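Local coordinates for protein sulfotransferase (Mus musculus, PDB 5X2B) that probably transfers sulfuryl groups as a cytosolic sulfotransferase and holds adenosine-3'-5'-diphosphate, the spent form of the family's sulfate donor, at residues Lys103-Val108 with Leu168-Glu173; Phe34-Pro39 with Ile84-Asn89; Tyr148-Asp153 with Thr262-Asn267. One frame throughout, in Å; residues are numbered along the deposited sequence.

Contact 1 (Lys103-Val108 with Leu168-Glu173). With A3P (adenosine-3'-5'-diphosphate), chain V.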
loop_
_atom_site.group_PDB
_atom_site.type_symbol
_atom_site.label_atom_id
_atom_site.label_comp_id
_atom_site.label_asym_id
_atom_site.label_seq_id
_atom_site.Cartn_x
_atom_site.Cartn_y
_atom_site.Cartn_z
ATOM N N LYS D 103 -7.867 -7.967 -11.290
ATOM C CA LYS D 103 -7.876 -6.535 -11.075
ATOM C C LYS D 103 -6.827 -6.125 -10.084
ATOM O O LYS D 103 -6.673 -6.752 -9.040
ATOM C CB LYS D 103 -9.230 -6.050 -10.541
ATOM C CG LYS D 103 -10.336 -6.125 -11.533
ATOM C CD LYS D 103 -10.440 -4.910 -12.445
ATOM C CE LYS D 103 -11.648 -5.117 -13.353
ATOM N NZ LYS D 103 -11.825 -4.097 -14.408
ATOM N N ILE D 104 -6.118 -5.054 -10.427
ATOM C CA ILE D 104 -5.112 -4.472 -9.550
ATOM C C ILE D 104 -5.388 -3.017 -9.300
ATOM O O ILE D 104 -5.552 -2.253 -10.230
ATOM C CB ILE D 104 -3.700 -4.413 -10.143
ATOM C CG1 ILE D 104 -3.326 -5.691 -10.879
ATOM C CG2 ILE D 104 -2.722 -4.084 -9.010
ATOM C CD1 ILE D 104 -3.185 -6.879 -9.963
ATOM N N ILE D 105 -5.386 -2.663 -8.028
ATOM C CA ILE D 105 -5.462 -1.304 -7.608
ATOM C C ILE D 105 -4.191 -0.938 -6.875
ATOM O O ILE D 105 -3.892 -1.482 -5.791
ATOM C CB ILE D 105 -6.603 -1.104 -6.628
ATOM C CG1 ILE D 105 -7.924 -1.328 -7.334
ATOM C CG2 ILE D 105 -6.542 0.315 -6.053
ATOM C CD1 ILE D 105 -9.105 -1.144 -6.417
ATOM N N TYR D 106 -3.436 -0.014 -7.469
ATOM C CA TYR D 106 -2.116 0.361 -6.941
ATOM C C TYR D 106 -2.223 1.755 -6.385
ATOM O O TYR D 106 -2.424 2.706 -7.153
ATOM C CB TYR D 106 -1.011 0.306 -8.017
ATOM C CG TYR D 106 0.378 0.581 -7.456
ATOM C CD1 TYR D 106 0.920 1.855 -7.500
ATOM C CD2 TYR D 106 1.128 -0.414 -6.876
ATOM C CE1 TYR D 106 2.174 2.117 -6.971
ATOM C CE2 TYR D 106 2.343 -0.170 -6.336
ATOM C CZ TYR D 106 2.871 1.094 -6.388
ATOM O OH TYR D 106 4.107 1.381 -5.876
ATOM N N ILE D 107 -2.112 1.886 -5.061
ATOM C CA ILE D 107 -2.174 3.211 -4.491
ATOM C C ILE D 107 -0.763 3.793 -4.218
ATOM O O ILE D 107 0.105 3.141 -3.669
ATOM C CB ILE D 107 -3.186 3.268 -3.317
ATOM C CG1 ILE D 107 -3.245 4.702 -2.804
ATOM C CG2 ILE D 107 -2.919 2.175 -2.263
ATOM C CD1 ILE D 107 -4.467 4.996 -1.953
ATOM N N VAL D 108 -0.540 5.010 -4.702
ATOM C CA VAL D 108 0.760 5.690 -4.636
ATOM C C VAL D 108 0.707 7.084 -3.993
ATOM O O VAL D 108 -0.258 7.818 -4.179
ATOM C CB VAL D 108 1.318 5.891 -6.024
ATOM C CG1 VAL D 108 0.558 6.956 -6.706
ATOM C CG2 VAL D 108 2.782 6.236 -5.948
ATOM N N LEU D 168 -5.095 -0.246 -12.279
ATOM C CA LEU D 168 -5.540 1.123 -12.029
ATOM C C LEU D 168 -4.759 1.854 -10.942
ATOM O O LEU D 168 -4.646 1.399 -9.819
ATOM C CB LEU D 168 -7.017 1.160 -11.645
ATOM C CG LEU D 168 -7.553 2.496 -11.102
ATOM C CD1 LEU D 168 -7.861 3.499 -12.192
ATOM C CD2 LEU D 168 -8.798 2.220 -10.286
ATOM N N PHE D 169 -4.264 3.031 -11.296
ATOM C CA PHE D 169 -3.499 3.833 -10.381
ATOM C C PHE D 169 -4.360 4.854 -9.703
ATOM O O PHE D 169 -5.167 5.522 -10.339
ATOM C CB PHE D 169 -2.356 4.519 -11.129
ATOM C CG PHE D 169 -1.089 3.726 -11.130
ATOM C CD1 PHE D 169 -0.988 2.545 -11.850
ATOM C CD2 PHE D 169 0.005 4.129 -10.400
ATOM C CE1 PHE D 169 0.187 1.794 -11.845
ATOM C CE2 PHE D 169 1.201 3.355 -10.390
ATOM C CZ PHE D 169 1.272 2.203 -11.104
ATOM N N ILE D 170 -4.162 4.974 -8.397
ATOM C CA ILE D 170 -4.866 5.939 -7.585
ATOM C C ILE D 170 -3.889 6.683 -6.698
ATOM O O ILE D 170 -2.913 6.082 -6.237
ATOM C CB ILE D 170 -5.851 5.225 -6.667
ATOM C CG1 ILE D 170 -6.952 4.541 -7.492
ATOM C CG2 ILE D 170 -6.408 6.209 -5.658
ATOM C CD1 ILE D 170 -7.970 5.472 -8.065
ATOM N N PHE D 171 -4.172 7.963 -6.422
ATOM C CA PHE D 171 -3.287 8.809 -5.605
ATOM C C PHE D 171 -3.850 9.164 -4.246
ATOM O O PHE D 171 -5.006 9.526 -4.121
ATOM C CB PHE D 171 -2.952 10.106 -6.335
ATOM C CG PHE D 171 -2.108 9.909 -7.543
ATOM C CD1 PHE D 171 -0.728 10.118 -7.509
ATOM C CD2 PHE D 171 -2.691 9.487 -8.706
ATOM C CE1 PHE D 171 0.031 9.904 -8.606
ATOM C CE2 PHE D 171 -1.935 9.293 -9.805
ATOM C CZ PHE D 171 -0.567 9.490 -9.759
ATOM N N TYR D 172 -3.006 9.085 -3.234
ATOM C CA TYR D 172 -3.377 9.466 -1.894
ATOM C C TYR D 172 -3.883 10.880 -1.906
ATOM O O TYR D 172 -4.950 11.214 -1.400
ATOM C CB TYR D 172 -2.128 9.399 -1.044
ATOM C CG TYR D 172 -2.343 9.803 0.371
ATOM C CD1 TYR D 172 -2.604 8.859 1.341
ATOM C CD2 TYR D 172 -2.312 11.129 0.746
ATOM C CE1 TYR D 172 -2.817 9.232 2.672
ATOM C CE2 TYR D 172 -2.515 11.503 2.056
ATOM C CZ TYR D 172 -2.774 10.537 3.019
ATOM O OH TYR D 172 -2.993 10.869 4.335
ATOM N N GLU D 173 -3.063 11.724 -2.486
ATOM C CA GLU D 173 -3.330 13.137 -2.519
ATOM C C GLU D 173 -4.695 13.372 -3.192
ATOM O O GLU D 173 -5.498 14.208 -2.777
ATOM C CB GLU D 173 -2.173 13.828 -3.249
ATOM C CG GLU D 173 -0.829 13.793 -2.494
ATOM C CD GLU D 173 -0.132 12.463 -2.573
ATOM O OE1 GLU D 173 -0.527 11.615 -3.402
ATOM O OE2 GLU D 173 0.801 12.237 -1.800
HETATM P P1 A3P V . 0.542 9.742 8.204
HETATM O O1P A3P V . -0.543 10.299 9.003
HETATM O O2P A3P V . 1.551 9.208 9.022
HETATM O O3P A3P V . 1.079 10.664 7.300
HETATM P P2 A3P V . -0.941 2.843 5.122
HETATM O O4P A3P V . -0.029 2.436 6.193
HETATM O O5P A3P V . -0.448 2.562 3.831
HETATM O O6P A3P V . -2.341 2.434 5.329
HETATM O "O5'" A3P V . -0.957 4.442 5.252
HETATM C "C5'" A3P V . -0.934 5.222 6.461
HETATM C "C4'" A3P V . -0.811 6.702 6.226
HETATM O "O4'" A3P V . -2.017 7.102 5.680
HETATM C "C3'" A3P V . -0.662 7.468 7.500
HETATM O "O3'" A3P V . -0.048 8.703 7.193
HETATM C "C2'" A3P V . -2.085 7.684 7.886
HETATM O "O2'" A3P V . -2.227 8.745 8.805
HETATM C "C1'" A3P V . -2.694 7.954 6.549
HETATM N N9 A3P V . -4.142 7.732 6.535
HETATM C C8 A3P V . -4.770 6.715 7.102
HETATM N N7 A3P V . -6.061 6.777 6.919
HETATM C C5 A3P V . -6.337 7.851 6.245
HETATM C C6 A3P V . -7.560 8.483 5.731
HETATM N N6 A3P V . -8.782 7.963 5.950
HETATM N N1 A3P V . -7.414 9.607 5.047
HETATM C C2 A3P V . -6.230 10.149 4.828
HETATM N N3 A3P V . -5.098 9.613 5.254
HETATM C C4 A3P V . -5.067 8.480 5.957
#

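Contact 2 (Phe34-Pro39 with Ile84-Asn89)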
loop_
_atom_site.group_PDB
_atom_site.type_symbol
_atom_site.label_atom_id
_atom_site.label_comp_id
_atom_site.label_asym_id
_atom_site.label_seq_id
_atom_site.Cartn_x
_atom_site.Cartn_y
_atom_site.Cartn_z
ATOM N N PHE D 34 -6.626 -7.349 -6.139
ATOM C CA PHE D 34 -5.399 -7.012 -5.472
ATOM C C PHE D 34 -5.248 -5.533 -5.194
ATOM O O PHE D 34 -5.283 -4.647 -6.075
ATOM C CB PHE D 34 -4.227 -7.578 -6.253
ATOM C CG PHE D 34 -4.034 -9.060 -6.034
ATOM C CD1 PHE D 34 -4.738 -9.990 -6.786
ATOM C CD2 PHE D 34 -3.171 -9.526 -5.048
ATOM C CE1 PHE D 34 -4.587 -11.335 -6.565
ATOM C CE2 PHE D 34 -3.010 -10.901 -4.834
ATOM C CZ PHE D 34 -3.717 -11.784 -5.605
ATOM N N LEU D 35 -5.094 -5.239 -3.919
ATOM C CA LEU D 35 -4.940 -3.846 -3.531
ATOM C C LEU D 35 -3.476 -3.554 -3.229
ATOM O O LEU D 35 -2.984 -3.927 -2.185
ATOM C CB LEU D 35 -5.809 -3.571 -2.315
ATOM C CG LEU D 35 -7.275 -3.868 -2.562
ATOM C CD1 LEU D 35 -8.077 -3.724 -1.260
ATOM C CD2 LEU D 35 -7.758 -2.925 -3.648
ATOM N N VAL D 36 -2.772 -2.867 -4.115
ATOM C CA VAL D 36 -1.341 -2.815 -3.925
ATOM C C VAL D 36 -0.826 -1.436 -3.584
ATOM O O VAL D 36 -1.353 -0.432 -4.019
ATOM C CB VAL D 36 -0.652 -3.357 -5.150
ATOM C CG1 VAL D 36 0.851 -3.619 -4.864
ATOM C CG2 VAL D 36 -1.395 -4.620 -5.591
ATOM N N SER D 37 0.209 -1.416 -2.767
ATOM C CA SER D 37 0.836 -0.177 -2.435
ATOM C C SER D 37 2.265 -0.365 -1.947
ATOM O O SER D 37 2.655 -1.406 -1.417
ATOM C CB SER D 37 0.038 0.515 -1.343
ATOM O OG SER D 37 0.013 -0.321 -0.201
ATOM N N TYR D 38 3.021 0.706 -2.102
ATOM C CA TYR D 38 4.213 0.868 -1.313
ATOM C C TYR D 38 3.766 1.341 0.028
ATOM O O TYR D 38 2.856 2.148 0.122
ATOM C CB TYR D 38 5.116 1.916 -1.884
ATOM C CG TYR D 38 6.401 1.922 -1.162
ATOM C CD1 TYR D 38 7.376 1.035 -1.504
ATOM C CD2 TYR D 38 6.629 2.808 -0.114
ATOM C CE1 TYR D 38 8.586 1.026 -0.872
ATOM C CE2 TYR D 38 7.829 2.829 0.537
ATOM C CZ TYR D 38 8.815 1.927 0.148
ATOM O OH TYR D 38 10.018 1.896 0.772
ATOM N N PRO D 39 4.434 0.896 1.080
ATOM C CA PRO D 39 3.945 1.197 2.423
ATOM C C PRO D 39 3.855 2.716 2.707
ATOM O O PRO D 39 4.515 3.552 2.075
ATOM C CB PRO D 39 4.984 0.512 3.325
ATOM C CG PRO D 39 5.642 -0.495 2.480
ATOM C CD PRO D 39 5.670 0.099 1.109
ATOM N N ILE D 84 -7.268 -9.049 -2.480
ATOM C CA ILE D 84 -6.053 -9.281 -1.786
ATOM C C ILE D 84 -5.090 -8.067 -1.802
ATOM O O ILE D 84 -4.953 -7.388 -2.780
ATOM C CB ILE D 84 -5.462 -10.565 -2.267
ATOM C CG1 ILE D 84 -6.549 -11.605 -2.218
ATOM C CG2 ILE D 84 -4.335 -10.952 -1.370
ATOM C CD1 ILE D 84 -6.515 -12.555 -3.319
ATOM N N PRO D 85 -4.492 -7.783 -0.642
ATOM C CA PRO D 85 -3.542 -6.762 -0.285
ATOM C C PRO D 85 -2.122 -7.287 -0.155
ATOM O O PRO D 85 -1.911 -8.408 0.300
ATOM C CB PRO D 85 -4.023 -6.319 1.098
ATOM C CG PRO D 85 -4.751 -7.463 1.651
ATOM C CD PRO D 85 -4.919 -8.490 0.574
ATOM N N THR D 86 -1.169 -6.432 -0.514
ATOM C CA THR D 86 0.216 -6.794 -0.556
ATOM C C THR D 86 1.040 -5.534 -0.722
ATOM O O THR D 86 0.520 -4.507 -1.115
ATOM C CB THR D 86 0.450 -7.686 -1.737
ATOM O OG1 THR D 86 1.808 -8.079 -1.720
ATOM C CG2 THR D 86 0.140 -6.943 -3.045
ATOM N N HIS D 87 2.319 -5.599 -0.412
ATOM C CA HIS D 87 3.205 -4.477 -0.712
ATOM C C HIS D 87 4.203 -4.996 -1.716
ATOM O O HIS D 87 5.264 -4.452 -1.895
ATOM C CB HIS D 87 3.949 -4.025 0.539
ATOM C CG HIS D 87 3.089 -3.376 1.571
ATOM N ND1 HIS D 87 2.299 -2.265 1.287
ATOM C CD2 HIS D 87 2.892 -3.641 2.872
ATOM C CE1 HIS D 87 1.653 -1.906 2.377
ATOM N NE2 HIS D 87 1.999 -2.735 3.373
ATOM N N LEU D 88 3.886 -6.089 -2.369
ATOM C CA LEU D 88 4.931 -6.706 -3.181
ATOM C C LEU D 88 5.253 -5.863 -4.373
ATOM O O LEU D 88 4.393 -5.262 -4.960
ATOM C CB LEU D 88 4.506 -8.064 -3.691
ATOM C CG LEU D 88 4.484 -9.116 -2.621
ATOM C CD1 LEU D 88 3.882 -10.382 -3.159
ATOM C CD2 LEU D 88 5.891 -9.334 -2.186
ATOM N N ASN D 89 6.497 -5.837 -4.779
ATOM C CA ASN D 89 6.789 -5.159 -6.012
ATOM C C ASN D 89 6.209 -5.986 -7.121
ATOM O O ASN D 89 5.656 -7.027 -6.887
ATOM C CB ASN D 89 8.279 -5.091 -6.249
ATOM C CG ASN D 89 8.849 -6.422 -6.603
ATOM O OD1 ASN D 89 8.165 -7.275 -7.150
ATOM N ND2 ASN D 89 10.102 -6.614 -6.286
HETATM O O HOH W 1 -1.762 -2.876 0.015
#

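Contact 3 (Tyr148-Asp153 with Thr262-Asn267)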
loop_
_atom_site.group_PDB
_atom_site.type_symbol
_atom_site.label_atom_id
_atom_site.label_comp_id
_atom_site.label_asym_id
_atom_site.label_seq_id
_atom_site.Cartn_x
_atom_site.Cartn_y
_atom_site.Cartn_z
ATOM N N TYR D 148 10.269 -3.447 2.567
ATOM C CA TYR D 148 9.924 -3.480 1.122
ATOM C C TYR D 148 10.749 -2.633 0.177
ATOM O O TYR D 148 10.442 -2.588 -1.000
ATOM C CB TYR D 148 8.477 -3.150 0.887
ATOM C CG TYR D 148 7.585 -4.059 1.667
ATOM C CD1 TYR D 148 7.104 -5.250 1.117
ATOM C CD2 TYR D 148 7.266 -3.757 2.983
ATOM C CE1 TYR D 148 6.293 -6.093 1.865
ATOM C CE2 TYR D 148 6.468 -4.568 3.723
ATOM C CZ TYR D 148 5.986 -5.719 3.165
ATOM O OH TYR D 148 5.199 -6.471 3.951
ATOM N N GLY D 149 11.783 -1.980 0.686
ATOM C CA GLY D 149 12.803 -1.364 -0.152
ATOM C C GLY D 149 12.492 -0.037 -0.839
ATOM O O GLY D 149 11.765 0.826 -0.313
ATOM N N SER D 150 13.044 0.119 -2.043
ATOM C CA SER D 150 13.040 1.430 -2.669
ATOM C C SER D 150 11.668 1.811 -3.165
ATOM O O SER D 150 11.089 1.169 -4.045
ATOM C CB SER D 150 14.030 1.513 -3.819
ATOM O OG SER D 150 13.941 2.795 -4.420
ATOM N N TRP D 151 11.161 2.886 -2.606
ATOM C CA TRP D 151 9.927 3.414 -3.085
ATOM C C TRP D 151 10.036 3.630 -4.604
ATOM O O TRP D 151 9.087 3.386 -5.331
ATOM C CB TRP D 151 9.682 4.703 -2.331
ATOM C CG TRP D 151 8.464 5.372 -2.678
ATOM C CD1 TRP D 151 7.256 5.260 -2.055
ATOM C CD2 TRP D 151 8.303 6.309 -3.720
ATOM N NE1 TRP D 151 6.349 6.050 -2.658
ATOM C CE2 TRP D 151 6.956 6.707 -3.704
ATOM C CE3 TRP D 151 9.164 6.826 -4.706
ATOM C CZ2 TRP D 151 6.435 7.617 -4.631
ATOM C CZ3 TRP D 151 8.664 7.700 -5.641
ATOM C CH2 TRP D 151 7.314 8.120 -5.590
ATOM N N PHE D 152 11.199 4.054 -5.091
ATOM C CA PHE D 152 11.301 4.425 -6.501
ATOM C C PHE D 152 11.181 3.211 -7.351
ATOM O O PHE D 152 10.583 3.255 -8.414
ATOM C CB PHE D 152 12.636 5.065 -6.835
ATOM C CG PHE D 152 12.903 6.351 -6.092
ATOM C CD1 PHE D 152 12.555 7.571 -6.641
ATOM C CD2 PHE D 152 13.509 6.336 -4.841
ATOM C CE1 PHE D 152 12.763 8.722 -5.960
ATOM C CE2 PHE D 152 13.734 7.524 -4.149
ATOM C CZ PHE D 152 13.363 8.713 -4.708
ATOM N N ASP D 153 11.771 2.119 -6.895
ATOM C CA ASP D 153 11.761 0.937 -7.701
ATOM C C ASP D 153 10.395 0.302 -7.557
ATOM O O ASP D 153 9.906 -0.357 -8.469
ATOM C CB ASP D 153 12.864 -0.023 -7.286
ATOM C CG ASP D 153 14.219 0.398 -7.819
ATOM O OD1 ASP D 153 14.268 1.194 -8.772
ATOM O OD2 ASP D 153 15.241 -0.070 -7.308
ATOM N N THR D 262 15.182 12.721 -9.502
ATOM C CA THR D 262 15.217 13.107 -10.887
ATOM C C THR D 262 15.882 11.958 -11.598
ATOM O O THR D 262 15.381 11.396 -12.571
ATOM C CB THR D 262 15.963 14.428 -11.077
ATOM O OG1 THR D 262 15.107 15.489 -10.668
ATOM C CG2 THR D 262 16.278 14.637 -12.514
ATOM N N GLU D 263 16.998 11.575 -11.019
ATOM C CA GLU D 263 17.786 10.505 -11.558
ATOM C C GLU D 263 16.913 9.264 -11.710
ATOM O O GLU D 263 16.894 8.617 -12.767
ATOM C CB GLU D 263 18.976 10.244 -10.631
ATOM C CG GLU D 263 19.820 9.070 -11.026
ATOM C CD GLU D 263 21.123 9.032 -10.262
ATOM O OE1 GLU D 263 22.158 9.366 -10.886
ATOM O OE2 GLU D 263 21.113 8.688 -9.047
ATOM N N LYS D 264 16.175 8.921 -10.663
ATOM C CA LYS D 264 15.429 7.685 -10.718
ATOM C C LYS D 264 14.288 7.836 -11.676
ATOM O O LYS D 264 14.111 7.027 -12.570
ATOM C CB LYS D 264 14.913 7.281 -9.335
ATOM C CG LYS D 264 16.006 6.801 -8.397
ATOM C CD LYS D 264 16.597 5.458 -8.797
ATOM C CE LYS D 264 15.856 4.297 -8.182
ATOM N NZ LYS D 264 16.478 3.018 -8.552
ATOM N N MET D 265 13.512 8.876 -11.513
ATOM C CA MET D 265 12.210 8.824 -12.105
ATOM C C MET D 265 12.321 9.333 -13.495
ATOM O O MET D 265 11.511 9.012 -14.330
ATOM C CB MET D 265 11.264 9.709 -11.339
ATOM C CG MET D 265 11.280 9.383 -9.884
ATOM S SD MET D 265 10.646 7.728 -9.623
ATOM C CE MET D 265 8.949 7.891 -10.066
ATOM N N ARG D 266 13.316 10.161 -13.731
ATOM C CA ARG D 266 13.493 10.674 -15.055
ATOM C C ARG D 266 12.155 11.183 -15.591
ATOM O O ARG D 266 11.562 12.100 -15.044
ATOM C CB ARG D 266 14.048 9.565 -15.926
ATOM C CG ARG D 266 15.376 9.025 -15.383
ATOM C CD ARG D 266 16.517 10.098 -15.463
ATOM N NE ARG D 266 17.822 9.512 -15.164
ATOM C CZ ARG D 266 18.924 9.606 -15.915
ATOM N NH1 ARG D 266 18.966 10.288 -17.045
ATOM N NH2 ARG D 266 20.015 9.004 -15.505
ATOM N N ASN D 267 11.684 10.571 -16.663
ATOM C CA ASN D 267 10.520 11.057 -17.375
ATOM C C ASN D 267 9.218 10.308 -17.019
ATOM O O ASN D 267 8.328 10.161 -17.854
ATOM C CB ASN D 267 10.808 10.973 -18.882
ATOM C CG ASN D 267 10.007 11.980 -19.687
ATOM O OD1 ASN D 267 9.686 13.060 -19.201
ATOM N ND2 ASN D 267 9.678 11.626 -20.925
#

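Contact 1 (Lys103-Val108 with Leu168-Glu173)
Tyr106 and Phe169 stand side by side on one face of a parallel strand pair: Tyr106 CB sits over the centre of the Phe169 ring, 4.2 Å from the centroid, and Tyr106 CD1 comes within 3.3 Å of Phe169 CE2. The two ring planes meet at 43°. Further along the same face, Val108 CG1 lies over the Phe171 ring, 3.9 Å from its centroid. A chi1 of 73° turns this methyl toward the neighbouring strand. Beneath the side chains a ladder fixes the register: Tyr106 N donates to Leu168 O (3.0 Å), Ile170 N to Tyr106 O, and Val108 N to Ile170 O. Its last rung, Tyr172 N to Val108 O at 3.2 Å, falls where the strand gives way to helix 172-177. In the second shell, His154 takes up Tyr106 OH and Trp158 stacks on the Tyr106 ring, while Asn110 N binds Glu173 OE2. These strands belong to the central parallel sheet of the P-loop-like sulfotransferase fold. Tyr172 projects from the ladder's end with CG anti to its N (chi1 178°), and its OH makes a weak hydrogen bond of 2.6 Å to A3P N3, consistent with adenine being read at this ring nitrogen by a tyrosine whose own backbone N is tied to Val108 O.

Contact 2 (Phe34-Pro39 with Ile84-Asn89)
His87 reaches across to Ser37 and Pro39 near the C-terminal ends of the paired strands, and its atoms can be followed outward in turn. Its CB lies 3.5 Å from Ser37 O. With chi1 at -69° CG stands anti to the carbonyl carbon, which puts the ring edge toward Ser37 O and one face under Pro39 CG; His87 CG itself is 4.0 Å from Pro39 CG. Next, His87 ND1 donates to Ser37 O at 2.9 Å. The acceptor is only 3° out of the imidazole plane, yet the donor stands 51° above the carbonyl plane, so the bond is well placed for the ring but not aimed at a lone pair. Further out, His87 CE1 passes 3.4 Å from Ser37 OG. Pro39 CG rests over the ring's centre, and Tyr148 meets the imidazole edge-to-face.

The strands behind, 33-37 and 81-86, are parallel neighbours in the central sheet of the sulfotransferase fold, and 33-37 leads into the loop before helix 43-52, the position of the phosphate-binding loop in this family. A water joins their backbones, donating to both Leu35 O and Thr86 O and accepting from Ser37 OG. On one face Ile84 CB lies over the Phe34 ring, offset toward its rim, 3.9 Å from the centroid, and Val36 CG2 touches Thr86 CG2 at 3.8 Å. Thr86 OG1 accepts from Leu88 N (2.9 Å), forming an ST turn, and also bonds to Glu65.

Contact 3 (Tyr148-Asp153 with Thr262-Asn267)
Phe152 and Lys264 cross obliquely, the lysine's aliphatic chain running over one face of the phenyl ring: Lys264 CG lies 4.2 Å from the ring centroid, 25° off the normal, a CH-pi contact. Met265 approaches the same ring at about a right angle and from its edge. Its SD is 3.5 Å from Phe152 CD1 and 85° off the ring normal, an edgewise Met-aromatic contact. Bends at chi2 and chi3 fold the thioether back, and Met265 CE comes within 4.4 Å of Trp151 CZ3.

The contact joins the first turn of helix 151-159 to the last turn of helix 251-265. Ser150 is the N-cap of the former, its OG accepting weakly from Phe152 N and Asp153 N, while Arg266, with positive phi, ends the helical conformation of the latter. Leu260 and Phe261, one turn earlier in helix 251-265, also touch Phe152.

Lys264 is bent at chi2 and chi3, which carries its CE past Phe152 CB (3.6 Å) and brings NZ to Asp153, the lysine and aspartate side chains crossing at about a right angle. Lys264 NZ meets OD1 of Asp153 at 2.9 Å on the syn side, 34° out of the carboxylate plane, making a salt bridge. With an alanine in place of Lys264, the Asp153 carboxylate would probably lose its charge partner and the Phe152 face its aliphatic cover. Asp153 is exposed, which places this bridge toward solvent.

How the contacts relate
Contacts 1 and 2 are neighbouring strand pairs of one parallel sheet, their centres 10 Å apart: strand 103-108 lies between 33-37 and 167-171, and Ile107 N is 2.7 Å from Val36 O, a probable hydrogen bond. Contact 3 lies about 17 Å, centre to centre, from each of the others, on helices beyond the sheet. It is tied to contact 2, where Tyr38 CD2 packs at 3.2 Å from Trp151 CD1, and more loosely to contact 1, where Val108 CG2 is 4.1 Å from Trp151 CZ2. Tyr172 of contact 1 touches the nucleotide. The Ser37 side chain of contact 2 lies about 5 Å from the bound A3P. That of Trp151 in contact 3 is about 10 Å from A3P.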